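Local atomic coordinates of orotidine 5'-phosphate decarboxylase (Pyrococcus horikoshii, PDB entry 2CZD), a protein that probably catalyses the decarboxylation of orotidine 5'-monophosphate to UMP and CO2, the last step of de novo UMP synthesis, as a homodimer. Residues 28-33 and 52-57; 41-46 and 72-77; 79-84 and 101-106. One frame throughout, in Å; residues are numbered along the deposited sequence.

Contact 1. Residues 28-33 and 52-57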
loop_
_atom_site.group_PDB
_atom_site.type_symbol
_atom_site.label_atom_id
_atom_site.label_comp_id
_atom_site.label_asym_id
_atom_site.label_seq_id
_atom_site.Cartn_x
_atom_site.Cartn_y
_atom_site.Cartn_z
ATOM N N ILE B 28 13.085 8.793 11.660
ATOM C CA ILE B 28 11.681 9.004 11.957
ATOM C C ILE B 28 10.952 8.193 10.895
ATOM O O ILE B 28 11.296 8.262 9.709
ATOM C CB ILE B 28 11.280 10.476 11.789
ATOM C CG1 ILE B 28 12.044 11.332 12.802
ATOM C CG2 ILE B 28 9.778 10.627 11.954
ATOM C CD1 ILE B 28 11.965 12.828 12.510
ATOM N N LYS B 29 9.978 7.405 11.320
ATOM C CA LYS B 29 9.186 6.611 10.380
ATOM C C LYS B 29 7.764 7.181 10.312
ATOM O O LYS B 29 7.106 7.386 11.346
ATOM C CB LYS B 29 9.143 5.139 10.829
ATOM C CG LYS B 29 8.329 4.228 9.889
ATOM C CD LYS B 29 8.434 2.782 10.365
ATOM C CE LYS B 29 7.518 2.492 11.569
ATOM N NZ LYS B 29 6.069 2.598 11.209
ATOM N N VAL B 30 7.292 7.447 9.099
ATOM C CA VAL B 30 5.950 7.985 8.918
ATOM C C VAL B 30 5.109 6.974 8.143
ATOM O O VAL B 30 5.643 6.157 7.393
ATOM C CB VAL B 30 5.968 9.347 8.176
ATOM C CG1 VAL B 30 6.804 10.361 8.974
ATOM C CG2 VAL B 30 6.524 9.177 6.766
ATOM N N ASN B 31 3.796 7.015 8.330
ATOM C CA ASN B 31 2.927 6.065 7.632
ATOM C C ASN B 31 1.868 6.744 6.761
ATOM O O ASN B 31 1.836 7.967 6.663
ATOM C CB ASN B 31 2.267 5.126 8.645
ATOM C CG ASN B 31 1.443 5.865 9.682
ATOM O OD1 ASN B 31 1.112 7.032 9.515
ATOM N ND2 ASN B 31 1.085 5.169 10.751
ATOM N N TRP B 32 1.029 5.958 6.088
ATOM C CA TRP B 32 -0.003 6.566 5.250
ATOM C C TRP B 32 -0.980 7.460 6.046
ATOM O O TRP B 32 -1.341 8.541 5.587
ATOM C CB TRP B 32 -0.784 5.485 4.468
ATOM C CG TRP B 32 -0.086 4.934 3.224
ATOM C CD1 TRP B 32 0.144 3.614 2.944
ATOM C CD2 TRP B 32 0.331 5.664 2.060
ATOM N NE1 TRP B 32 0.669 3.478 1.681
ATOM C CE2 TRP B 32 0.793 4.714 1.110
ATOM C CE3 TRP B 32 0.354 7.019 1.721
ATOM C CZ2 TRP B 32 1.266 5.079 -0.149
ATOM C CZ3 TRP B 32 0.832 7.390 0.448
ATOM C CH2 TRP B 32 1.279 6.411 -0.468
ATOM N N PRO B 33 -1.412 7.027 7.244
ATOM C CA PRO B 33 -2.340 7.887 7.995
ATOM C C PRO B 33 -1.821 9.313 8.199
ATOM O O PRO B 33 -2.574 10.274 8.053
ATOM C CB PRO B 33 -2.522 7.137 9.315
ATOM C CG PRO B 33 -2.491 5.669 8.857
ATOM C CD PRO B 33 -1.393 5.650 7.778
ATOM N N VAL B 52 16.577 14.911 10.530
ATOM C CA VAL B 52 16.644 13.479 10.842
ATOM C C VAL B 52 16.167 12.682 9.622
ATOM O O VAL B 52 15.227 13.103 8.942
ATOM C CB VAL B 52 15.743 13.130 12.036
ATOM C CG1 VAL B 52 15.796 11.634 12.301
ATOM C CG2 VAL B 52 16.230 13.874 13.293
ATOM N N GLU B 53 16.814 11.552 9.345
ATOM C CA GLU B 53 16.432 10.723 8.196
ATOM C C GLU B 53 15.009 10.212 8.349
ATOM O O GLU B 53 14.551 9.940 9.457
ATOM C CB GLU B 53 17.403 9.552 8.029
ATOM C CG GLU B 53 18.704 9.974 7.340
ATOM C CD GLU B 53 19.660 8.829 7.111
ATOM O OE1 GLU B 53 20.712 9.074 6.482
ATOM O OE2 GLU B 53 19.378 7.693 7.551
ATOM N N ILE B 54 14.314 10.080 7.220
ATOM C CA ILE B 54 12.923 9.639 7.223
ATOM C C ILE B 54 12.642 8.352 6.475
ATOM O O ILE B 54 13.105 8.157 5.348
ATOM C CB ILE B 54 12.010 10.747 6.625
ATOM C CG1 ILE B 54 12.105 12.011 7.488
ATOM C CG2 ILE B 54 10.564 10.270 6.551
ATOM C CD1 ILE B 54 11.440 13.215 6.858
ATOM N N ILE B 55 11.921 7.457 7.138
ATOM C CA ILE B 55 11.482 6.221 6.512
ATOM C C ILE B 55 9.985 6.367 6.236
ATOM O O ILE B 55 9.212 6.683 7.145
ATOM C CB ILE B 55 11.640 5.000 7.436
ATOM C CG1 ILE B 55 13.110 4.742 7.723
ATOM C CG2 ILE B 55 11.020 3.739 6.757
ATOM C CD1 ILE B 55 13.326 3.760 8.914
ATOM N N ALA B 56 9.564 6.137 4.993
ATOM C CA ALA B 56 8.140 6.187 4.657
ATOM C C ALA B 56 7.652 4.735 4.656
ATOM O O ALA B 56 7.980 3.956 3.742
ATOM C CB ALA B 56 7.927 6.843 3.281
ATOM N N ASP B 57 6.916 4.380 5.708
ATOM C CA ASP B 57 6.403 3.028 5.923
ATOM C C ASP B 57 5.125 2.900 5.108
ATOM O O ASP B 57 4.011 2.953 5.643
ATOM C CB ASP B 57 6.121 2.814 7.421
ATOM C CG ASP B 57 5.787 1.375 7.752
ATOM O OD1 ASP B 57 5.586 0.582 6.813
ATOM O OD2 ASP B 57 5.705 1.031 8.952
HETATM O O HOH W 1 1.057 3.017 6.212
#

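Contact 2. Residues 41-46 and 72-77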
loop_
_atom_site.group_PDB
_atom_site.type_symbol
_atom_site.label_atom_id
_atom_site.label_comp_id
_atom_site.label_asym_id
_atom_site.label_seq_id
_atom_site.Cartn_x
_atom_site.Cartn_y
_atom_site.Cartn_z
ATOM N N ASP B 41 3.639 16.717 2.162
ATOM C CA ASP B 41 4.619 17.727 2.561
ATOM C C ASP B 41 5.018 17.651 4.038
ATOM O O ASP B 41 5.963 18.336 4.459
ATOM C CB ASP B 41 4.116 19.144 2.254
ATOM C CG ASP B 41 4.255 19.507 0.786
ATOM O OD1 ASP B 41 5.306 19.196 0.194
ATOM O OD2 ASP B 41 3.322 20.119 0.220
ATOM N N ILE B 42 4.308 16.849 4.832
ATOM C CA ILE B 42 4.677 16.700 6.237
ATOM C C ILE B 42 6.087 16.099 6.237
ATOM O O ILE B 42 6.883 16.309 7.157
ATOM C CB ILE B 42 3.690 15.751 7.015
ATOM C CG1 ILE B 42 4.038 15.709 8.505
ATOM C CG2 ILE B 42 3.775 14.317 6.492
ATOM C CD1 ILE B 42 3.856 17.021 9.226
ATOM N N ILE B 43 6.396 15.338 5.197
ATOM C CA ILE B 43 7.721 14.740 5.118
ATOM C C ILE B 43 8.793 15.822 4.933
ATOM O O ILE B 43 9.842 15.773 5.569
ATOM C CB ILE B 43 7.806 13.723 3.957
ATOM C CG1 ILE B 43 6.950 12.503 4.290
ATOM C CG2 ILE B 43 9.236 13.281 3.739
ATOM C CD1 ILE B 43 6.760 11.558 3.106
ATOM N N ARG B 44 8.528 16.802 4.073
ATOM C CA ARG B 44 9.511 17.856 3.851
ATOM C C ARG B 44 9.601 18.740 5.078
ATOM O O ARG B 44 10.694 19.185 5.448
ATOM C CB ARG B 44 9.170 18.710 2.624
ATOM C CG ARG B 44 10.171 19.859 2.365
ATOM C CD ARG B 44 11.607 19.376 2.034
ATOM N NE ARG B 44 11.710 18.710 0.729
ATOM C CZ ARG B 44 12.752 17.979 0.343
ATOM N NH1 ARG B 44 13.790 17.815 1.154
ATOM N NH2 ARG B 44 12.755 17.397 -0.850
ATOM N N ARG B 45 8.462 18.994 5.716
ATOM C CA ARG B 45 8.467 19.826 6.917
ATOM C C ARG B 45 9.349 19.153 7.969
ATOM O O ARG B 45 10.196 19.803 8.598
ATOM C CB ARG B 45 7.052 19.995 7.473
ATOM C CG ARG B 45 6.082 20.699 6.547
ATOM C CD ARG B 45 4.661 20.618 7.104
ATOM N NE ARG B 45 4.609 21.143 8.463
ATOM C CZ ARG B 45 3.531 21.133 9.238
ATOM N NH1 ARG B 45 2.390 20.616 8.794
ATOM N NH2 ARG B 45 3.593 21.656 10.457
ATOM N N LEU B 46 9.154 17.848 8.156
ATOM C CA LEU B 46 9.941 17.097 9.121
ATOM C C LEU B 46 11.423 17.128 8.744
ATOM O O LEU B 46 12.283 17.344 9.605
ATOM C CB LEU B 46 9.447 15.640 9.206
ATOM C CG LEU B 46 8.146 15.355 9.978
ATOM C CD1 LEU B 46 7.632 13.947 9.643
ATOM C CD2 LEU B 46 8.387 15.512 11.481
ATOM N N ARG B 72 8.565 8.339 -6.476
ATOM C CA ARG B 72 9.050 9.612 -6.984
ATOM C C ARG B 72 8.522 10.761 -6.136
ATOM O O ARG B 72 9.287 11.645 -5.763
ATOM C CB ARG B 72 8.620 9.785 -8.445
ATOM C CG ARG B 72 9.129 11.042 -9.125
ATOM C CD ARG B 72 9.002 10.876 -10.638
ATOM N NE ARG B 72 8.652 12.120 -11.310
ATOM C CZ ARG B 72 9.477 13.148 -11.476
ATOM N NH1 ARG B 72 10.727 13.085 -11.020
ATOM N NH2 ARG B 72 9.053 14.243 -12.101
ATOM N N LYS B 73 7.224 10.749 -5.833
ATOM C CA LYS B 73 6.616 11.804 -5.017
ATOM C C LYS B 73 7.122 11.809 -3.563
ATOM O O LYS B 73 7.431 12.863 -2.998
ATOM C CB LYS B 73 5.096 11.617 -5.006
ATOM C CG LYS B 73 4.312 12.705 -4.312
ATOM C CD LYS B 73 4.259 13.957 -5.191
ATOM C CE LYS B 73 3.322 15.009 -4.593
ATOM N NZ LYS B 73 3.337 16.232 -5.462
ATOM N N VAL B 74 7.204 10.626 -2.958
ATOM C CA VAL B 74 7.620 10.504 -1.564
ATOM C C VAL B 74 9.120 10.749 -1.350
ATOM O O VAL B 74 9.492 11.464 -0.415
ATOM C CB VAL B 74 7.161 9.118 -1.031
ATOM C CG1 VAL B 74 7.637 8.890 0.379
ATOM C CG2 VAL B 74 5.639 9.068 -1.056
ATOM N N PHE B 75 9.987 10.186 -2.190
ATOM C CA PHE B 75 11.425 10.479 -2.053
ATOM C C PHE B 75 11.576 11.963 -2.377
ATOM O O PHE B 75 12.394 12.670 -1.775
ATOM C CB PHE B 75 12.263 9.669 -3.043
ATOM C CG PHE B 75 12.468 8.224 -2.637
ATOM C CD1 PHE B 75 13.028 7.897 -1.397
ATOM C CD2 PHE B 75 12.171 7.197 -3.521
ATOM C CE1 PHE B 75 13.288 6.553 -1.057
ATOM C CE2 PHE B 75 12.421 5.868 -3.190
ATOM C CZ PHE B 75 12.982 5.542 -1.959
ATOM N N GLY B 76 10.767 12.426 -3.328
ATOM C CA GLY B 76 10.782 13.826 -3.730
ATOM C C GLY B 76 10.473 14.799 -2.602
ATOM O O GLY B 76 11.027 15.905 -2.536
ATOM N N ALA B 77 9.600 14.377 -1.696
ATOM C CA ALA B 77 9.204 15.196 -0.554
ATOM C C ALA B 77 10.227 15.151 0.574
ATOM O O ALA B 77 10.125 15.915 1.530
ATOM C CB ALA B 77 7.829 14.743 -0.044
#

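Contact 3. Residues 79-84 and 101-106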
loop_
_atom_site.group_PDB
_atom_site.type_symbol
_atom_site.label_atom_id
_atom_site.label_comp_id
_atom_site.label_asym_id
_atom_site.label_seq_id
_atom_site.Cartn_x
_atom_site.Cartn_y
_atom_site.Cartn_z
ATOM N N ALA B 79 11.707 11.822 1.805
ATOM C CA ALA B 79 11.954 10.511 2.406
ATOM C C ALA B 79 13.320 10.003 2.004
ATOM O O ALA B 79 13.767 10.217 0.873
ATOM C CB ALA B 79 10.884 9.478 1.957
ATOM N N ASP B 80 13.979 9.322 2.936
ATOM C CA ASP B 80 15.276 8.725 2.678
ATOM C C ASP B 80 15.140 7.240 2.376
ATOM O O ASP B 80 15.993 6.667 1.706
ATOM C CB ASP B 80 16.198 8.927 3.879
ATOM C CG ASP B 80 16.530 10.375 4.089
ATOM O OD1 ASP B 80 17.333 10.927 3.294
ATOM O OD2 ASP B 80 15.972 10.954 5.035
ATOM N N TYR B 81 14.075 6.615 2.884
ATOM C CA TYR B 81 13.844 5.184 2.646
ATOM C C TYR B 81 12.365 4.934 2.482
ATOM O O TYR B 81 11.547 5.601 3.107
ATOM C CB TYR B 81 14.296 4.298 3.826
ATOM C CG TYR B 81 15.681 4.567 4.336
ATOM C CD1 TYR B 81 15.902 5.578 5.272
ATOM C CD2 TYR B 81 16.774 3.847 3.860
ATOM C CE1 TYR B 81 17.193 5.867 5.721
ATOM C CE2 TYR B 81 18.078 4.133 4.303
ATOM C CZ TYR B 81 18.266 5.148 5.228
ATOM O OH TYR B 81 19.548 5.477 5.617
ATOM N N VAL B 82 12.016 3.951 1.653
ATOM C CA VAL B 82 10.617 3.588 1.497
ATOM C C VAL B 82 10.511 2.098 1.778
ATOM O O VAL B 82 11.320 1.309 1.268
ATOM C CB VAL B 82 10.107 3.850 0.040
ATOM C CG1 VAL B 82 8.748 3.200 -0.161
ATOM C CG2 VAL B 82 9.995 5.357 -0.217
ATOM N N ILE B 83 9.541 1.723 2.620
ATOM C CA ILE B 83 9.291 0.304 2.907
ATOM C C ILE B 83 8.397 -0.266 1.800
ATOM O O ILE B 83 7.329 0.280 1.494
ATOM C CB ILE B 83 8.633 0.127 4.288
ATOM C CG1 ILE B 83 9.637 0.574 5.351
ATOM C CG2 ILE B 83 8.224 -1.353 4.530
ATOM C CD1 ILE B 83 9.123 0.516 6.811
ATOM N N VAL B 84 8.839 -1.375 1.212
ATOM C CA VAL B 84 8.121 -2.005 0.112
ATOM C C VAL B 84 7.935 -3.488 0.370
ATOM O O VAL B 84 8.769 -4.128 1.027
ATOM C CB VAL B 84 8.908 -1.839 -1.215
ATOM C CG1 VAL B 84 9.117 -0.375 -1.517
ATOM C CG2 VAL B 84 10.249 -2.568 -1.108
ATOM N N GLU B 101 16.586 4.544 -1.495
ATOM C CA GLU B 101 16.820 3.348 -0.690
ATOM C C GLU B 101 15.535 2.731 -0.180
ATOM O O GLU B 101 14.553 3.418 0.122
ATOM C CB GLU B 101 17.784 3.669 0.457
ATOM C CG GLU B 101 19.160 4.086 -0.075
ATOM C CD GLU B 101 20.186 4.280 1.010
ATOM O OE1 GLU B 101 20.687 3.263 1.522
ATOM O OE2 GLU B 101 20.483 5.450 1.357
ATOM N N ILE B 102 15.556 1.409 -0.082
ATOM C CA ILE B 102 14.386 0.671 0.318
ATOM C C ILE B 102 14.617 -0.272 1.470
ATOM O O ILE B 102 15.746 -0.667 1.768
ATOM C CB ILE B 102 13.837 -0.179 -0.862
ATOM C CG1 ILE B 102 14.902 -1.165 -1.361
ATOM C CG2 ILE B 102 13.379 0.749 -2.004
ATOM C CD1 ILE B 102 14.343 -2.308 -2.252
ATOM N N ILE B 103 13.519 -0.629 2.122
ATOM C CA ILE B 103 13.515 -1.588 3.227
ATOM C C ILE B 103 12.428 -2.570 2.795
ATOM O O ILE B 103 11.318 -2.152 2.479
ATOM C CB ILE B 103 13.126 -0.916 4.560
ATOM C CG1 ILE B 103 14.276 -0.012 5.016
ATOM C CG2 ILE B 103 12.788 -2.000 5.632
ATOM C CD1 ILE B 103 13.886 0.988 6.098
ATOM N N MET B 104 12.732 -3.867 2.784
ATOM C CA MET B 104 11.772 -4.871 2.316
ATOM C C MET B 104 11.046 -5.640 3.398
ATOM O O MET B 104 11.610 -5.962 4.422
ATOM C CB MET B 104 12.487 -5.870 1.385
ATOM C CG MET B 104 12.987 -5.224 0.101
ATOM S SD MET B 104 14.047 -6.328 -0.893
ATOM C CE MET B 104 12.879 -7.661 -1.334
ATOM N N VAL B 105 9.776 -5.954 3.140
ATOM C CA VAL B 105 8.974 -6.722 4.079
ATOM C C VAL B 105 9.138 -8.195 3.742
ATOM O O VAL B 105 8.794 -8.636 2.627
ATOM C CB VAL B 105 7.457 -6.402 3.957
ATOM C CG1 VAL B 105 6.647 -7.351 4.864
ATOM C CG2 VAL B 105 7.189 -4.941 4.297
ATOM N N VAL B 106 9.656 -8.952 4.704
ATOM C CA VAL B 106 9.836 -10.382 4.512
ATOM C C VAL B 106 9.032 -11.218 5.499
ATOM O O VAL B 106 8.887 -12.425 5.326
ATOM C CB VAL B 106 11.335 -10.778 4.607
ATOM C CG1 VAL B 106 12.141 -9.963 3.615
ATOM C CG2 VAL B 106 11.861 -10.598 6.040
HETATM O O HOH W 2 17.141 7.376 -0.796
HETATM O O HOH W 3 21.728 4.764 3.932
#

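Contact 1. Residues 28-33 and 52-57
The carboxylate of Asp57 is approached at its edge by Lys29, whose NZ makes a salt bridge of 2.8 Å to OD2, on the anti lone pair that faces away from OD1. OD1 is paired with Lys59, assigned as the proton donor, so the two oxygens hold different lysines. Off one side of the carboxylate plane runs the lysine chain, with Lys29 CD 3.5 Å from Asp57 OD2. Its CG is anti to the backbone N (chi1 -180°), and bends at chi3 (78°) and chi4 curl NZ back to the acid while Lys29 CG rests 3.6 Å from Asp57 CB. With an alanine here, lacking the amine and the methylenes beside Asp57, OD2 would probably lose its cationic mate, leaving the carboxylate held from the Lys59 side with more room to shift. The other two flat groups have partners elsewhere: the Trp32 ring stacks on Trp32 of the second subunit, and the Asn31 amide caps Leu34 N through OD1 and gives ND2 to Tyr9 OH.

Behind these groups, two parallel strands are laced by alternating backbone bonds, among them Ile55 N to Ile28 O and Asp57 N to Val30 O, both 2.8 Å. On the opposite side of the sheet from Lys29, Val30 CG2 meets Ile54 CG2 at 4.2 Å, and Ile28 CG1 crosses Val52 CG1 at 3.8 Å.

Lys29 and Asp57, both assigned to substrate binding, line the inside of the barrel, where strands 2-5 and 81-85 flank the pair, while Ile28, Val30 and Ile54 pack outward under helix 41-50.

Contact 2. Residues 41-46 and 72-77
Arg44 lays its guanidinium across the end of segment 72-77, with Ala77 O 3.3 Å above one face of the group, displaced toward its rim. Gly76 O sits instead at the edge, near the guanidinium plane, where Arg44 NH2 gives it a weak hydrogen bond of 2.8 Å, bent to 124°. The arginine chain sets out with CG anti to the backbone N, and bends at chi2 (64°) and chi3 (69°) then fold it over the Ala77 carbonyl. That oxygen is also pressed close to the backbone, 3.1 Å from Arg44 CA. A positive group beside carbonyls near the C-terminal end of helix 64-76 would probably be favoured by their partial negative charge.

Deeper in, the side chains are apolar. Ile43 and Val74 cross at about a right angle, CD1 of the former touching CG1 of the latter at 3.9 Å. The other branch of Ile43 turns to Ala77, CG2 lying 3.6 Å from Ala77 O, and its CB faces Ala77 CB at 4.1 Å.

Beneath this layer lies strand 53-60: Ile43 rests on Ile54, and Val74 on Ala56 and Leu58. Neighbouring helices 41-50 and 64-76, packed side by side outside a parallel strand, are typical of the outer shell of a TIM barrel.

Contact 3. Residues 79-84 and 101-106
Ile83 presents a forked knob to the adjoining strand: its CG1 seats 3.9 Å from Ile103 CB, while its CG2 touches Val105 CG2 at 3.7 Å, the side chains of Ile83 and Val105 crossing at about a right angle. Ile103 in turn pushes its CD1 up to Tyr81 CB, at 4.0 Å, so that the two isoleucines and the tyrosine interlock along one face of the sheet. Toward the N-terminal end of the pair, Glu101 runs beside the Tyr81 ring, pointing the same way, its CB 3.6 Å from Tyr81 CD2 and its carboxylate plane turned 53° from the ring. A water joins Glu101 OE2 to Tyr81 OH, whose protein partner is Glu53.

On the other face, Val84 CG2, set between the backbone N and the carbonyl carbon (chi1 -59° to CG1), rests in the shallow notch formed by Met104 CG, at 4.0 Å, and Ile102 CD1, at 4.3 Å. Met104 packs on helix 121-131, and Ile102 on helix 90-97. Backbone bonds hold the two rows in step, including Val84 N to Ile103 O at 2.9 Å.

Strand 81-85, helix 90-97 and strand 101-105 form a beta-alpha-beta unit of the TIM barrel, with Ile83 reaching Asp57 and Lys59 in the active site.

In the fold
All three contacts belong to one sector of the eight-stranded TIM barrel. Contacts 1 and 3 lie in its sheet, their centres about 10 Å apart, and join at the neighbouring strands 53-60 and 81-85, so that strands 27-31, 53-60, 81-85 and 101-105 run side by side. Contact 2 sits in the helical layer outside, about 10 Å from contact 1 and 15 Å from contact 3 between centres. Along the chain, contacts 1 and 2 interleave in the order 28-33, 41-46, 52-57, 72-77; contact 3 follows both. The sector therefore runs from outer helices, through strands, to the substrate-binding residues of the interior.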